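Local atomic coordinates of spermidine N1-acetyltransferase (Vibrio cholerae O1 biovar El Tor, PDB entry 6DAU), a protein that catalyses transfer of an acetyl group from acetyl-CoA to the polyamines spermidine and spermine, as a member of the GNAT family of N-acetyltransferases. Residues D14-F17 against I18-N22. The protein carries 2 engineered substitutions. Residues are numbered along the deposited sequence; the frame is centred on the assembly and turned at random.
Sequences DLRF and IHNLN
The ring of F17 lies against L21, four residues on in the same helix. F17 CB is 3.2 Å from I18 N, as the peptide link between them dictates. CG is anti to the backbone N (chi1 178°), beside the carbonyl carbon, which carries the ring to L21. F17 CD2 is only loosely placed against I18 CD1, at 4.4 Å; F17 CE1 meets the branch point CG of L21, and F17 CE2 and CZ both reach L21 CD1, CZ at 3.7 Å. That methyl lies over one face of the ring, offset toward the rim, a CH-pi contact of 4.0 Å from L21 CD1 to the centroid of the F17 ring. L21 N also hydrogen-bonds to F17 O at 2.8 Å, one of four consecutive i to i+4 hydrogen bonds that begin with I18 N to D14 O. This is the first part of helix 15-24, which follows the opening strand of the GNAT fold. I18 and L21 both rest on L70 of strand 67-77, while L15 packs on F39 and Y46 of helix 39-49. Along another side, R16 and H19 extend side by side, guanidinium and imidazole planes 84° apart, R16 NH2 4.2 Å from H19 ND1. R16 makes a cation-pi contact with F39, and H19 NE2 hydrogen-bonds to E37 O.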
loop_
_atom_site.group_PDB
_atom_site.type_symbol
_atom_site.label_atom_id
_atom_site.label_comp_id
_atom_site.label_asym_id
_atom_site.label_seq_id
_atom_site.Cartn_x
_atom_site.Cartn_y
_atom_site.Cartn_z
ATOM N N ASP C 14 25.858 -10.505 11.711
ATOM C CA ASP C 14 26.443 -10.110 12.994
ATOM C C ASP C 14 25.389 -9.760 14.049
ATOM O O ASP C 14 25.750 -9.518 15.201
ATOM C CB ASP C 14 27.364 -8.900 12.808
ATOM C CG ASP C 14 28.497 -9.163 11.862
ATOM O OD1 ASP C 14 29.119 -10.248 11.952
ATOM O OD2 ASP C 14 28.791 -8.272 11.025
ATOM N N LEU C 15 24.104 -9.722 13.670
ATOM C CA LEU C 15 23.053 -9.268 14.603
ATOM C C LEU C 15 22.950 -10.159 15.861
ATOM O O LEU C 15 22.702 -9.664 16.972
ATOM C CB LEU C 15 21.689 -9.172 13.902
ATOM C CG LEU C 15 21.551 -8.070 12.804
ATOM C CD1 LEU C 15 20.158 -8.170 12.167
ATOM C CD2 LEU C 15 21.816 -6.663 13.340
ATOM N N ARG C 16 23.164 -11.462 15.685
ATOM C CA ARG C 16 23.143 -12.417 16.787
ATOM C C ARG C 16 24.155 -12.013 17.861
ATOM O O ARG C 16 23.839 -11.942 19.059
ATOM C CB ARG C 16 23.491 -13.805 16.246
ATOM C CG ARG C 16 23.099 -14.954 17.160
ATOM C CD ARG C 16 21.681 -15.383 16.816
ATOM N NE ARG C 16 20.790 -15.018 17.890
ATOM C CZ ARG C 16 19.466 -15.081 17.855
ATOM N NH1 ARG C 16 18.811 -15.476 16.764
ATOM N NH2 ARG C 16 18.805 -14.721 18.941
ATOM N N PHE C 17 25.378 -11.745 17.402
ATOM C CA PHE C 17 26.440 -11.266 18.258
ATOM C C PHE C 17 26.081 -9.940 18.971
ATOM O O PHE C 17 26.262 -9.835 20.205
ATOM C CB PHE C 17 27.721 -11.145 17.448
ATOM C CG PHE C 17 28.881 -10.610 18.230
ATOM C CD1 PHE C 17 29.349 -11.282 19.382
ATOM C CD2 PHE C 17 29.543 -9.451 17.806
ATOM C CE1 PHE C 17 30.425 -10.786 20.103
ATOM C CE2 PHE C 17 30.617 -8.954 18.514
ATOM C CZ PHE C 17 31.066 -9.622 19.656
ATOM N N ILE C 18 25.559 -8.965 18.209
ATOM C CA ILE C 18 25.075 -7.693 18.772
ATOM C C ILE C 18 24.061 -7.961 19.869
ATOM O O ILE C 18 24.132 -7.373 20.952
ATOM C CB ILE C 18 24.404 -6.767 17.684
ATOM C CG1 ILE C 18 25.413 -6.257 16.660
ATOM C CG2 ILE C 18 23.664 -5.574 18.288
ATOM C CD1 ILE C 18 26.818 -6.071 17.184
ATOM N N HIS C 19 23.115 -8.857 19.580
ATOM C CA HIS C 19 22.055 -9.138 20.526
ATOM C C HIS C 19 22.638 -9.805 21.775
ATOM O O HIS C 19 22.290 -9.410 22.889
ATOM C CB HIS C 19 20.982 -10.018 19.904
ATOM C CG HIS C 19 19.760 -10.153 20.755
ATOM N ND1 HIS C 19 19.382 -11.352 21.307
ATOM C CD2 HIS C 19 18.846 -9.238 21.172
ATOM C CE1 HIS C 19 18.292 -11.185 22.025
ATOM N NE2 HIS C 19 17.944 -9.911 21.957
ATOM N N ASN C 20 23.542 -10.776 21.588
ATOM C CA ASN C 20 24.179 -11.457 22.724
ATOM C C ASN C 20 25.003 -10.492 23.572
ATOM O O ASN C 20 25.038 -10.648 24.777
ATOM C CB ASN C 20 25.073 -12.631 22.276
ATOM C CG ASN C 20 24.287 -13.806 21.765
ATOM O OD1 ASN C 20 23.158 -14.040 22.203
ATOM N ND2 ASN C 20 24.888 -14.579 20.842
ATOM N N LEU C 21 25.643 -9.507 22.937
ATOM C CA LEU C 21 26.387 -8.485 23.682
ATOM C C LEU C 21 25.550 -7.669 24.674
ATOM O O LEU C 21 26.099 -7.245 25.696
ATOM C CB LEU C 21 27.168 -7.537 22.761
ATOM C CG LEU C 21 28.476 -8.023 22.140
ATOM C CD1 LEU C 21 29.016 -6.946 21.206
ATOM C CD2 LEU C 21 29.518 -8.383 23.163
ATOM N N ASN C 22 24.258 -7.463 24.392
ATOM C CA ASN C 22 23.361 -6.768 25.339
ATOM C C ASN C 22 22.833 -7.631 26.483
ATOM O O ASN C 22 22.540 -7.112 27.565
ATOM C CB ASN C 22 22.161 -6.168 24.643
ATOM C CG ASN C 22 22.528 -5.365 23.409
ATOM O OD1 ASN C 22 23.475 -4.569 23.408
ATOM N ND2 ASN C 22 21.752 -5.544 22.354
#